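Long-range contacts in pectate lyase 47 (Bacillus sp. TS-47, PDB 1VBL), which cleaves pectate by eliminative lyase chemistry (EC 4.2.2.2) and binds calcium, as a secreted, thermostable member of polysaccharide lyase family 1: residues G149-N154 / S191-G196; V128-N133 / D156-R161; Q322-N327 / S351-G356; F291-I296 / V386-M391; K280-R285 / Y301-L306. All blocks are in the same frame, centred on the assembly; numbering follows the deposited sequence.

Interactions 1 and 3 join neighbouring parallel strands through main-chain bonds, but interaction 1, beside the calcium site, has its centre about 10 Å from that of the chain, and interaction 3 about 21 Å. Interactions 1 and 2 touch, because strand 127-129 pairs with strand 149-153; the chemistry changes there from strand pairing to a corner held by hydroxyl and amide groups. Interactions 3 and 4 also touch, through Q326 and H295, yet interaction 4, the buried contact where the other four are partly buried, relies on faces of flat groups. Interaction 5 shares strand 293-303 with interaction 4 and includes a salt bridge between partly exposed side chains. Interactions 2 and 5 lie on opposite sides of the chain's centre.

Interaction 1: residues G149-N154 / S191-G196; sequences GFLIKN and SISIEG
I152 meets I192 and I194 on one face of a parallel strand pair, while L151 and K153 meet S193 and E195 on the other. The CG1 branch of I152 lies beside its own backbone N (chi1 -54°) and runs on extended, which carries CD1 to 3.9 Å from I192 CG2 and 4.0 Å from I194 CG1. CD1 thus reaches both isoleucines, the I152 side chain running beside I194 but slanting across I192. On the other face L151 CD1 rests 3.8 Å from S193 CB.

The strand axes run 9° from parallel and 4.7 Å apart, consistent with successive coils of the parallel beta-helix of pectate lyases. Five backbone bonds zip them, from F150 N to S191 O through to N154 N to E195 O. S193 turns OG anti to its backbone N (chi1 176°) and donates to E195 OE1 at 2.7 Å, on the anti lone pair of that oxygen. This bond probably helps to hold the carboxylate, whose OE2 remains 4.0 Å from K153 NZ, beyond salt-bridge range. The S193 side chain also lies beside that of D190, a calcium ligand, its nearest side-chain atom about 5 Å from the bound calcium ion. Where the strands end, a water donates to both N154 OD1 and G196 O.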
# COMPACT_ATOMS: atom_id res chain seq x y z
N GLY A 149 -0.43 8.86 -7.40
CA GLY A 149 -0.14 8.49 -6.02
C GLY A 149 0.91 9.39 -5.42
O GLY A 149 1.51 10.22 -6.12
N PHE A 150 1.13 9.26 -4.12
CA PHE A 150 2.13 10.07 -3.44
C PHE A 150 3.42 9.29 -3.29
O PHE A 150 3.41 8.12 -2.90
CB PHE A 150 1.64 10.50 -2.05
CG PHE A 150 0.62 11.59 -2.08
CD1 PHE A 150 0.92 12.82 -2.68
CD2 PHE A 150 -0.63 11.41 -1.51
CE1 PHE A 150 -0.03 13.84 -2.72
CE2 PHE A 150 -1.58 12.42 -1.54
CZ PHE A 150 -1.28 13.64 -2.14
N LEU A 151 4.53 9.95 -3.60
CA LEU A 151 5.84 9.34 -3.49
C LEU A 151 6.52 9.98 -2.29
O LEU A 151 6.92 11.15 -2.33
CB LEU A 151 6.65 9.62 -4.76
CG LEU A 151 7.57 8.51 -5.29
CD1 LEU A 151 6.74 7.31 -5.71
CD2 LEU A 151 8.35 9.04 -6.50
N ILE A 152 6.63 9.22 -1.21
CA ILE A 152 7.26 9.70 0.01
C ILE A 152 8.66 9.10 -0.03
O ILE A 152 8.90 8.03 0.53
CB ILE A 152 6.49 9.22 1.25
CG1 ILE A 152 5.01 9.63 1.13
CG2 ILE A 152 7.08 9.82 2.52
CD1 ILE A 152 4.12 9.11 2.24
N LYS A 153 9.56 9.78 -0.73
CA LYS A 153 10.92 9.30 -0.93
C LYS A 153 12.03 10.12 -0.29
O LYS A 153 12.15 11.32 -0.52
CB LYS A 153 11.18 9.19 -2.43
CG LYS A 153 12.53 8.59 -2.79
CD LYS A 153 12.64 8.38 -4.29
CE LYS A 153 13.91 7.64 -4.66
NZ LYS A 153 13.89 7.27 -6.10
N ASN A 154 12.84 9.44 0.52
CA ASN A 154 13.97 10.06 1.21
C ASN A 154 13.58 11.27 2.05
O ASN A 154 14.33 12.24 2.14
CB ASN A 154 15.06 10.45 0.21
CG ASN A 154 15.62 9.26 -0.53
OD1 ASN A 154 16.03 8.27 0.07
ND2 ASN A 154 15.65 9.34 -1.86
N SER A 191 -0.71 3.96 -4.66
CA SER A 191 -1.40 5.16 -4.20
C SER A 191 -0.45 5.92 -3.27
O SER A 191 -0.39 7.14 -3.28
CB SER A 191 -2.69 4.80 -3.46
OG SER A 191 -3.68 4.35 -4.38
N ILE A 192 0.31 5.16 -2.48
CA ILE A 192 1.29 5.73 -1.57
C ILE A 192 2.51 4.82 -1.57
O ILE A 192 2.41 3.63 -1.27
CB ILE A 192 0.77 5.86 -0.12
CG1 ILE A 192 -0.36 6.89 -0.07
CG2 ILE A 192 1.91 6.28 0.81
CD1 ILE A 192 -0.90 7.15 1.33
N SER A 193 3.66 5.39 -1.91
CA SER A 193 4.90 4.64 -1.96
C SER A 193 5.89 5.30 -1.00
O SER A 193 6.27 6.46 -1.18
CB SER A 193 5.47 4.64 -3.38
OG SER A 193 6.73 4.00 -3.41
N ILE A 194 6.30 4.56 0.02
CA ILE A 194 7.23 5.05 1.02
C ILE A 194 8.59 4.40 0.77
O ILE A 194 8.75 3.19 0.91
CB ILE A 194 6.72 4.70 2.43
CG1 ILE A 194 5.33 5.31 2.63
CG2 ILE A 194 7.70 5.19 3.49
CD1 ILE A 194 4.65 4.91 3.94
N GLU A 195 9.57 5.22 0.38
CA GLU A 195 10.91 4.72 0.08
C GLU A 195 11.98 5.53 0.80
O GLU A 195 12.04 6.76 0.68
CB GLU A 195 11.15 4.79 -1.44
CG GLU A 195 9.97 4.30 -2.27
CD GLU A 195 10.14 4.53 -3.77
OE1 GLU A 195 9.14 4.40 -4.50
OE2 GLU A 195 11.27 4.84 -4.21
N GLY A 196 12.84 4.85 1.56
CA GLY A 196 13.90 5.52 2.29
C GLY A 196 13.41 6.64 3.18
O GLY A 196 14.11 7.63 3.39
O HOH W 1 16.84 8.27 2.66

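Interaction 2: residues V128-N133 / D156-R161; sequences VYVGSN and DNVIIR
S132 and N133 dock against D156 and N157 after strand 127-129, at a corner of what is, as in other family 1 pectate lyases, a right-handed parallel beta-helix. The evidence for a corner is the change of partner: strand 127-129 pairs with 149-153, whereas strand 134-138, just after the turn, pairs with 156-161. In register, S132 faces D156 (CA atoms 4.8 Å apart) and N133 faces N157.

Two hydrogen bonds involve the main chain of 156-161. D156 N donates to S132 OG at 2.9 Å, and N133 N donates to D156 O at 3.1 Å. The serine hydroxyl lies beside its own backbone N (chi1 -64°), a rotation that presents it to D156 N; a water also hydrogen-bonds to this OG and donates to D156 OD1. The other carboxylate oxygen, D156 OD2, is bonded to S198 OG.

Apolar contact is limited to the valines. V130 CG1 meets V158 CG1 at 3.9 Å, and V158 CG2 packs on the carbonyl of G131, at 3.6 Å from its O.

The two asparagine amides also meet directly, set roughly square to each other with their planes 70° apart. Each has a further partner: N133 ND2 donates to S56 O, and N157 OD1 accepts from T22 N and G23 N. Between them, N157 ND2 donates to a lone pair of N133 OD1 at 3.0 Å, nearly straight at 172°.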
# COMPACT_ATOMS: atom_id res chain seq x y z
N VAL A 128 3.31 12.10 -7.32
CA VAL A 128 3.61 13.36 -6.64
C VAL A 128 4.56 13.20 -5.46
O VAL A 128 4.28 12.46 -4.52
CB VAL A 128 2.30 14.02 -6.14
CG1 VAL A 128 2.58 15.34 -5.46
CG2 VAL A 128 1.34 14.22 -7.31
N TYR A 129 5.69 13.91 -5.52
CA TYR A 129 6.67 13.86 -4.44
C TYR A 129 6.19 14.66 -3.23
O TYR A 129 5.60 15.73 -3.38
CB TYR A 129 8.01 14.44 -4.91
CG TYR A 129 8.85 13.49 -5.73
CD1 TYR A 129 9.56 12.45 -5.13
CD2 TYR A 129 8.93 13.63 -7.11
CE1 TYR A 129 10.33 11.58 -5.88
CE2 TYR A 129 9.70 12.76 -7.88
CZ TYR A 129 10.40 11.74 -7.26
OH TYR A 129 11.15 10.88 -8.02
N VAL A 130 6.46 14.13 -2.04
CA VAL A 130 6.07 14.80 -0.80
C VAL A 130 7.34 15.07 0.01
O VAL A 130 8.13 14.17 0.27
CB VAL A 130 5.11 13.92 0.05
CG1 VAL A 130 4.70 14.68 1.32
CG2 VAL A 130 3.88 13.56 -0.76
N GLY A 131 7.53 16.33 0.40
CA GLY A 131 8.70 16.69 1.17
C GLY A 131 8.53 16.39 2.65
O GLY A 131 7.45 16.01 3.10
N SER A 132 9.60 16.57 3.42
CA SER A 132 9.56 16.33 4.86
C SER A 132 8.67 17.34 5.58
O SER A 132 8.42 18.43 5.06
CB SER A 132 10.98 16.40 5.45
OG SER A 132 11.80 15.37 4.93
N ASN A 133 8.20 16.98 6.76
CA ASN A 133 7.34 17.84 7.57
C ASN A 133 6.11 18.29 6.80
O ASN A 133 5.81 19.48 6.70
CB ASN A 133 8.14 19.06 8.04
CG ASN A 133 9.47 18.67 8.64
OD1 ASN A 133 9.54 17.81 9.51
ND2 ASN A 133 10.54 19.30 8.17
N ASP A 156 11.24 12.69 5.80
CA ASP A 156 10.87 12.29 7.15
C ASP A 156 9.72 13.14 7.66
O ASP A 156 9.53 14.27 7.23
CB ASP A 156 12.05 12.46 8.13
CG ASP A 156 13.32 11.78 7.65
OD1 ASP A 156 14.04 12.38 6.83
OD2 ASP A 156 13.59 10.65 8.10
N ASN A 157 8.96 12.56 8.59
CA ASN A 157 7.86 13.26 9.23
C ASN A 157 6.74 13.70 8.29
O ASN A 157 6.60 14.88 7.97
CB ASN A 157 8.43 14.47 9.97
CG ASN A 157 7.48 15.04 10.98
OD1 ASN A 157 6.73 14.30 11.61
ND2 ASN A 157 7.51 16.36 11.15
N VAL A 158 5.93 12.73 7.88
CA VAL A 158 4.83 12.98 6.96
C VAL A 158 3.54 12.34 7.45
O VAL A 158 3.54 11.20 7.91
CB VAL A 158 5.16 12.44 5.55
CG1 VAL A 158 3.98 12.65 4.61
CG2 VAL A 158 6.40 13.13 5.02
N ILE A 159 2.45 13.09 7.36
CA ILE A 159 1.14 12.61 7.78
C ILE A 159 0.15 12.68 6.61
O ILE A 159 0.02 13.72 5.97
CB ILE A 159 0.57 13.47 8.93
CG1 ILE A 159 1.44 13.33 10.18
CG2 ILE A 159 -0.86 13.04 9.24
CD1 ILE A 159 0.93 14.13 11.38
N ILE A 160 -0.54 11.58 6.34
CA ILE A 160 -1.53 11.54 5.27
C ILE A 160 -2.82 11.00 5.88
O ILE A 160 -2.85 9.88 6.38
CB ILE A 160 -1.11 10.59 4.13
CG1 ILE A 160 0.30 10.93 3.65
CG2 ILE A 160 -2.13 10.68 2.98
CD1 ILE A 160 0.45 12.33 3.08
N ARG A 161 -3.89 11.79 5.83
CA ARG A 161 -5.14 11.36 6.43
C ARG A 161 -6.40 11.82 5.72
O ARG A 161 -6.40 12.81 4.98
CB ARG A 161 -5.24 11.86 7.88
CG ARG A 161 -4.05 11.57 8.77
CD ARG A 161 -4.25 12.21 10.15
NE ARG A 161 -5.22 11.49 10.96
CZ ARG A 161 -5.75 11.97 12.09
NH1 ARG A 161 -5.40 13.17 12.54
NH2 ARG A 161 -6.60 11.23 12.79
O HOH W 2 14.25 15.32 6.05

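Interaction 3: residues Q322-N327 / S351-G356; sequences QIYAQN and SMYETG
Y353 lays its side chain along that of Y324 on the neighbouring strand. Its CB sits over the Y324 ring as a CH-pi contact, 4.2 Å from the centroid. With CG anti to the backbone N (chi1 -171°), the chain continues past Y324 CE2, and CD2 then comes to 3.4 Å from Y324 CZ, above the face but offset toward the rim. Farther out, CE2 meets Y324 OH at 3.7 Å; beyond it the Y353 hydroxyl runs on past Y324 OH, the two OH atoms 5.3 Å apart. The ring planes are 45° apart, so the pair is oblique.

The strands that carry the rings, 322-326 and 351-355, run 4° from parallel with axes 4.6 Å apart, as expected of adjacent coils in the parallel beta-helix of this family. Bonds alternate in direction: Y353 N to I323 O, A325 N to Y353 O, T355 N to A325 O and N327 N to T355 O. Near the start a water bridges instead, accepting from I323 N and donating to S351 O, and the bent methionine chain brings M352 CE to 3.8 Å from I323 CG2. On the face of A325 and E354, E354 OE1 forms a salt bridge with K384 and OE2 is hydrogen-bonded to T357 OG1.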
# COMPACT_ATOMS: atom_id res chain seq x y z
N GLN A 322 9.96 -10.16 11.42
CA GLN A 322 9.68 -10.33 12.84
C GLN A 322 8.28 -9.81 13.11
O GLN A 322 8.08 -8.82 13.81
CB GLN A 322 10.71 -9.57 13.68
CG GLN A 322 12.13 -10.12 13.56
CD GLN A 322 13.10 -9.44 14.51
OE1 GLN A 322 12.95 -9.50 15.73
NE2 GLN A 322 14.10 -8.77 13.94
N ILE A 323 7.30 -10.50 12.53
CA ILE A 323 5.90 -10.12 12.71
C ILE A 323 5.41 -10.47 14.11
O ILE A 323 5.70 -11.54 14.64
CB ILE A 323 5.01 -10.85 11.68
CG1 ILE A 323 5.35 -10.36 10.27
CG2 ILE A 323 3.53 -10.61 12.01
CD1 ILE A 323 4.77 -11.23 9.16
N TYR A 324 4.68 -9.54 14.72
CA TYR A 324 4.10 -9.74 16.04
C TYR A 324 2.63 -9.36 15.84
O TYR A 324 2.29 -8.18 15.78
CB TYR A 324 4.77 -8.82 17.07
CG TYR A 324 4.50 -9.18 18.52
CD1 TYR A 324 3.23 -8.99 19.08
CD2 TYR A 324 5.50 -9.73 19.32
CE1 TYR A 324 2.98 -9.33 20.42
CE2 TYR A 324 5.26 -10.07 20.66
CZ TYR A 324 4.00 -9.86 21.20
OH TYR A 324 3.76 -10.20 22.51
N ALA A 325 1.78 -10.38 15.70
CA ALA A 325 0.35 -10.18 15.46
C ALA A 325 -0.51 -10.40 16.70
O ALA A 325 -0.39 -11.42 17.37
CB ALA A 325 -0.11 -11.10 14.33
N GLN A 326 -1.39 -9.44 16.98
CA GLN A 326 -2.27 -9.53 18.14
C GLN A 326 -3.72 -9.16 17.87
O GLN A 326 -4.01 -8.13 17.26
CB GLN A 326 -1.78 -8.59 19.26
CG GLN A 326 -0.49 -8.97 19.94
CD GLN A 326 -0.12 -7.95 21.01
OE1 GLN A 326 0.47 -6.91 20.71
NE2 GLN A 326 -0.49 -8.23 22.25
N ASN A 327 -4.62 -10.00 18.36
CA ASN A 327 -6.05 -9.75 18.27
C ASN A 327 -6.60 -9.24 16.93
O ASN A 327 -7.28 -8.21 16.88
CB ASN A 327 -6.43 -8.77 19.39
CG ASN A 327 -6.07 -9.31 20.76
OD1 ASN A 327 -5.35 -10.31 20.88
ND2 ASN A 327 -6.55 -8.65 21.82
N SER A 351 10.70 -16.66 12.46
CA SER A 351 10.00 -16.58 13.73
C SER A 351 8.96 -15.47 13.66
O SER A 351 9.17 -14.45 13.01
CB SER A 351 10.98 -16.27 14.87
OG SER A 351 11.92 -17.31 15.05
N MET A 352 7.83 -15.69 14.32
CA MET A 352 6.79 -14.68 14.38
C MET A 352 5.98 -15.00 15.61
O MET A 352 6.00 -16.12 16.12
CB MET A 352 5.90 -14.70 13.12
CG MET A 352 4.71 -15.65 13.15
SD MET A 352 3.60 -15.44 11.71
CE MET A 352 2.47 -14.20 12.30
N TYR A 353 5.29 -14.00 16.13
CA TYR A 353 4.45 -14.24 17.28
C TYR A 353 3.04 -13.88 16.85
O TYR A 353 2.83 -12.93 16.10
CB TYR A 353 4.86 -13.40 18.48
CG TYR A 353 4.11 -13.82 19.72
CD1 TYR A 353 4.31 -15.09 20.27
CD2 TYR A 353 3.16 -12.99 20.31
CE1 TYR A 353 3.57 -15.53 21.36
CE2 TYR A 353 2.42 -13.42 21.41
CZ TYR A 353 2.63 -14.68 21.93
OH TYR A 353 1.89 -15.11 23.01
N GLU A 354 2.08 -14.66 17.32
CA GLU A 354 0.69 -14.45 16.97
C GLU A 354 -0.17 -14.90 18.14
O GLU A 354 0.08 -15.94 18.74
CB GLU A 354 0.35 -15.27 15.73
CG GLU A 354 -1.13 -15.23 15.37
CD GLU A 354 -1.74 -16.62 15.28
OE1 GLU A 354 -1.00 -17.61 15.45
OE2 GLU A 354 -2.96 -16.70 15.04
N THR A 355 -1.18 -14.10 18.46
CA THR A 355 -2.08 -14.44 19.55
C THR A 355 -3.41 -13.71 19.40
O THR A 355 -3.49 -12.67 18.76
CB THR A 355 -1.46 -14.07 20.91
OG1 THR A 355 -2.24 -14.65 21.96
CG2 THR A 355 -1.42 -12.56 21.10
N GLY A 356 -4.45 -14.29 19.99
CA GLY A 356 -5.77 -13.69 19.96
C GLY A 356 -6.47 -13.64 18.61
O GLY A 356 -7.42 -12.87 18.45
O HOH W 3 7.84 -13.02 11.13

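Interaction 4: residues F291-I296 / V386-M391; sequences FGQVHI and VTWKPM
Q293 lies flat over W388: the glutamine amide and the indole are stacked with planes only 6° apart, and the two side chains run antiparallel along each other. CB of Q293 sits 3.5 Å from the centroid of the six-membered ring and 9° off its normal, a well-centred CH-pi contact. Farther along, Q293 NE2 approaches W388 CE3 at 3.6 Å and OE1 passes W388 CB at the same distance. The tryptophan takes a chi1 of 66°, the rotamer that folds the indole back over Q293; its CZ2 reaches the main-chain carbon of Q293.

A second CH-pi contact follows at H295. P390 CB stands 3.5 Å from the imidazole centroid, nearly over its centre, with the two side chains set crosswise. P390 CG also covers the indole face opposite Q293, so the proline fits between the two rings.

The loop 386-391, which follows strand 383-384, is thereby laid against strand 293-303 of the beta-helix. Polar ends turn to strand 322-332: H295 NE2 bonds to Q326 OE1, and W388 NE1 makes a weak bond to Q322 O. With the faces packed in this way, the contact relies chiefly on dispersion and CH-pi attraction, while the H295-Q326 bond probably helps fix the imidazole rotation, the weak W388 bond less so.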
# COMPACT_ATOMS: atom_id res chain seq x y z
N PHE A 291 12.41 -8.42 7.08
CA PHE A 291 13.40 -7.80 7.98
C PHE A 291 12.98 -7.03 9.21
O PHE A 291 13.67 -7.11 10.21
CB PHE A 291 14.30 -6.87 7.18
CG PHE A 291 14.98 -7.54 6.04
CD1 PHE A 291 16.06 -8.39 6.25
CD2 PHE A 291 14.50 -7.36 4.75
CE1 PHE A 291 16.64 -9.06 5.19
CE2 PHE A 291 15.07 -8.02 3.69
CZ PHE A 291 16.14 -8.88 3.90
N GLY A 292 11.55 -6.48 8.90
CA GLY A 292 11.06 -5.67 9.99
C GLY A 292 10.29 -6.24 11.15
O GLY A 292 9.62 -7.26 11.05
N GLN A 293 10.41 -5.53 12.27
CA GLN A 293 9.67 -5.85 13.47
C GLN A 293 8.38 -5.10 13.17
O GLN A 293 8.28 -3.89 13.34
CB GLN A 293 10.38 -5.27 14.70
CG GLN A 293 11.61 -6.09 15.07
CD GLN A 293 12.34 -5.58 16.30
OE1 GLN A 293 13.17 -6.29 16.87
NE2 GLN A 293 12.05 -4.35 16.71
N VAL A 294 7.41 -5.86 12.67
CA VAL A 294 6.12 -5.31 12.29
C VAL A 294 5.04 -5.75 13.26
O VAL A 294 4.82 -6.94 13.47
CB VAL A 294 5.75 -5.76 10.85
CG1 VAL A 294 4.39 -5.21 10.48
CG2 VAL A 294 6.82 -5.26 9.86
N HIS A 295 4.38 -4.76 13.86
CA HIS A 295 3.32 -5.00 14.83
C HIS A 295 1.98 -4.92 14.10
O HIS A 295 1.61 -3.88 13.55
CB HIS A 295 3.37 -3.94 15.93
CG HIS A 295 2.55 -4.28 17.14
ND1 HIS A 295 2.23 -3.35 18.11
CD2 HIS A 295 2.00 -5.45 17.55
CE1 HIS A 295 1.54 -3.94 19.07
NE2 HIS A 295 1.38 -5.21 18.75
N ILE A 296 1.25 -6.04 14.10
CA ILE A 296 -0.04 -6.13 13.43
C ILE A 296 -1.11 -6.44 14.46
O ILE A 296 -1.15 -7.55 14.99
CB ILE A 296 -0.01 -7.28 12.39
CG1 ILE A 296 1.13 -7.04 11.40
CG2 ILE A 296 -1.35 -7.38 11.69
CD1 ILE A 296 1.28 -8.15 10.37
N VAL A 386 8.53 -15.27 20.86
CA VAL A 386 8.72 -13.84 21.06
C VAL A 386 10.19 -13.48 20.94
O VAL A 386 11.00 -13.90 21.77
CB VAL A 386 8.21 -13.40 22.45
CG1 VAL A 386 8.48 -11.92 22.65
CG2 VAL A 386 6.72 -13.70 22.58
N THR A 387 10.54 -12.72 19.91
CA THR A 387 11.92 -12.29 19.71
C THR A 387 12.05 -10.82 20.07
O THR A 387 13.15 -10.30 20.24
CB THR A 387 12.37 -12.49 18.25
OG1 THR A 387 11.40 -11.92 17.36
CG2 THR A 387 12.54 -13.97 17.94
N TRP A 388 10.91 -10.15 20.18
CA TRP A 388 10.86 -8.74 20.55
C TRP A 388 9.48 -8.46 21.13
O TRP A 388 8.54 -9.21 20.89
CB TRP A 388 11.13 -7.83 19.34
CG TRP A 388 10.06 -7.87 18.27
CD1 TRP A 388 9.76 -8.92 17.46
CD2 TRP A 388 9.19 -6.80 17.90
NE1 TRP A 388 8.75 -8.57 16.59
CE2 TRP A 388 8.38 -7.27 16.84
CE3 TRP A 388 9.01 -5.48 18.35
CZ2 TRP A 388 7.40 -6.48 16.23
CZ3 TRP A 388 8.03 -4.69 17.74
CH2 TRP A 388 7.24 -5.19 16.69
N LYS A 389 9.36 -7.38 21.89
CA LYS A 389 8.09 -7.03 22.49
C LYS A 389 7.69 -5.62 22.08
O LYS A 389 8.38 -4.66 22.40
CB LYS A 389 8.19 -7.12 24.02
CG LYS A 389 8.93 -8.36 24.50
CD LYS A 389 8.00 -9.40 25.09
CE LYS A 389 7.55 -9.01 26.49
NZ LYS A 389 6.86 -10.14 27.17
N PRO A 390 6.58 -5.49 21.34
CA PRO A 390 6.10 -4.18 20.89
C PRO A 390 5.81 -3.29 22.09
O PRO A 390 5.14 -3.72 23.03
CB PRO A 390 4.82 -4.51 20.12
CG PRO A 390 5.07 -5.90 19.63
CD PRO A 390 5.71 -6.56 20.82
N MET A 391 6.31 -2.07 22.07
CA MET A 391 6.08 -1.16 23.18
C MET A 391 5.24 0.04 22.73
O MET A 391 4.60 0.70 23.55
CB MET A 391 7.42 -0.68 23.74
CG MET A 391 7.58 -0.89 25.24
SD MET A 391 7.41 -2.62 25.74
CE MET A 391 9.08 -3.22 25.48

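Interaction 5: residues K280-R285 / Y301-L306; sequences KNVTQR and YEFSNL
A salt bridge between K280 and E302 and two hydrogen bonds from the N281 corner join the end of strand 272-280 to strand 293-303 of the beta-helix. K280 pairs with E302 in a single parallel bridge, CA atoms 4.8 Å apart, and their side chains run alongside each other off the same face. K280 is extended until chi4 (59°), whose bend turns NZ toward the carboxylate; NZ is modelled 2.5 Å from E302 OE2, too short to be taken at face value, though the salt bridge is clear. The same oxygen is bonded to Y278 OH, and E302 OE1 to Y300 OH, which probably helps to position the carboxylate.

N281 N donates to E302 O at 2.9 Å. At the corner, the N281 side chain takes over from the main chain: CG lies beside its own N (chi1 -61°), and OD1 accepts from S304 N at 2.9 Å, with an N-H...O angle of 142°. V282 CG2 meets F303 CE2 at 3.9 Å, and V282 O approaches the edge of the ring near its plane.

Beyond the corner the chain continues as the weakly bonded strand 282-284, where V282 packs on V254 of strand 253-257. F303 in turn stacks on F332 of strand 322-332, and S304 OG bonds to D333.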
# COMPACT_ATOMS: atom_id res chain seq x y z
N LYS A 280 -10.89 -5.50 3.10
CA LYS A 280 -12.10 -6.10 2.56
C LYS A 280 -11.99 -6.46 1.09
O LYS A 280 -11.80 -5.60 0.23
CB LYS A 280 -13.29 -5.15 2.77
CG LYS A 280 -14.62 -5.67 2.24
CD LYS A 280 -15.76 -4.73 2.60
CE LYS A 280 -17.09 -5.20 2.03
NZ LYS A 280 -17.47 -6.55 2.50
N ASN A 281 -12.12 -7.75 0.82
CA ASN A 281 -12.06 -8.25 -0.54
C ASN A 281 -10.81 -7.80 -1.29
O ASN A 281 -10.89 -7.18 -2.36
CB ASN A 281 -13.33 -7.84 -1.29
CG ASN A 281 -14.59 -8.43 -0.66
OD1 ASN A 281 -14.55 -9.53 -0.11
ND2 ASN A 281 -15.70 -7.71 -0.74
N VAL A 282 -9.66 -8.11 -0.70
CA VAL A 282 -8.37 -7.81 -1.31
C VAL A 282 -7.71 -9.18 -1.52
O VAL A 282 -8.18 -10.19 -0.98
CB VAL A 282 -7.49 -6.89 -0.44
CG1 VAL A 282 -8.06 -5.47 -0.48
CG2 VAL A 282 -7.45 -7.39 1.00
N THR A 283 -6.63 -9.23 -2.28
CA THR A 283 -6.02 -10.52 -2.60
C THR A 283 -4.81 -11.00 -1.80
O THR A 283 -4.80 -12.13 -1.32
CB THR A 283 -5.65 -10.56 -4.10
OG1 THR A 283 -6.82 -10.31 -4.88
CG2 THR A 283 -5.07 -11.91 -4.48
N GLN A 284 -3.79 -10.15 -1.67
CA GLN A 284 -2.57 -10.56 -0.99
C GLN A 284 -1.78 -9.40 -0.39
O GLN A 284 -2.08 -8.23 -0.65
CB GLN A 284 -1.69 -11.31 -2.00
CG GLN A 284 -1.39 -10.46 -3.24
CD GLN A 284 -0.64 -11.23 -4.32
OE1 GLN A 284 0.42 -11.80 -4.07
NE2 GLN A 284 -1.20 -11.24 -5.53
N ARG A 285 -0.75 -9.75 0.38
CA ARG A 285 0.14 -8.77 1.03
C ARG A 285 -0.61 -7.91 2.03
O ARG A 285 -0.76 -6.70 1.83
CB ARG A 285 0.79 -7.88 -0.03
CG ARG A 285 1.60 -8.63 -1.08
CD ARG A 285 2.27 -7.65 -2.04
NE ARG A 285 3.11 -8.33 -3.02
CZ ARG A 285 3.83 -7.70 -3.94
NH1 ARG A 285 3.82 -6.38 -4.01
NH2 ARG A 285 4.58 -8.39 -4.79
N TYR A 301 -10.15 -8.39 8.76
CA TYR A 301 -10.01 -8.89 7.39
C TYR A 301 -11.32 -9.57 7.03
O TYR A 301 -11.75 -10.49 7.72
CB TYR A 301 -8.85 -9.89 7.29
CG TYR A 301 -7.53 -9.39 7.84
CD1 TYR A 301 -7.30 -9.34 9.22
CD2 TYR A 301 -6.51 -8.96 6.99
CE1 TYR A 301 -6.09 -8.87 9.73
CE2 TYR A 301 -5.30 -8.49 7.49
CZ TYR A 301 -5.10 -8.45 8.86
OH TYR A 301 -3.92 -7.97 9.38
N GLU A 302 -11.93 -9.13 5.94
CA GLU A 302 -13.23 -9.66 5.53
C GLU A 302 -13.22 -10.03 4.06
O GLU A 302 -12.92 -9.20 3.20
CB GLU A 302 -14.29 -8.59 5.82
CG GLU A 302 -15.70 -8.91 5.41
CD GLU A 302 -16.63 -7.76 5.75
OE1 GLU A 302 -17.10 -7.67 6.90
OE2 GLU A 302 -16.87 -6.92 4.86
N PHE A 303 -13.55 -11.29 3.76
CA PHE A 303 -13.53 -11.75 2.38
C PHE A 303 -14.77 -12.52 1.96
O PHE A 303 -15.32 -13.32 2.73
CB PHE A 303 -12.30 -12.64 2.15
CG PHE A 303 -11.02 -12.05 2.68
CD1 PHE A 303 -10.61 -12.29 3.99
CD2 PHE A 303 -10.22 -11.23 1.87
CE1 PHE A 303 -9.43 -11.74 4.49
CE2 PHE A 303 -9.04 -10.68 2.36
CZ PHE A 303 -8.64 -10.94 3.68
N SER A 304 -15.20 -12.27 0.73
CA SER A 304 -16.36 -12.95 0.16
C SER A 304 -15.90 -13.63 -1.13
O SER A 304 -15.22 -13.01 -1.95
CB SER A 304 -17.47 -11.95 -0.17
OG SER A 304 -18.49 -12.58 -0.93
N ASN A 305 -16.27 -14.89 -1.31
CA ASN A 305 -15.89 -15.61 -2.51
C ASN A 305 -16.61 -15.08 -3.74
O ASN A 305 -16.40 -15.56 -4.85
CB ASN A 305 -16.14 -17.12 -2.34
CG ASN A 305 -17.60 -17.45 -2.05
OD1 ASN A 305 -17.93 -18.61 -1.80
ND2 ASN A 305 -18.46 -16.46 -2.09
N LEU A 306 -17.46 -14.07 -3.54
CA LEU A 306 -18.20 -13.45 -4.63
C LEU A 306 -17.48 -12.19 -5.10
O LEU A 306 -17.86 -11.58 -6.10
CB LEU A 306 -19.62 -13.09 -4.18
CG LEU A 306 -20.51 -14.26 -3.77
CD1 LEU A 306 -21.85 -13.74 -3.25
CD2 LEU A 306 -20.72 -15.17 -4.97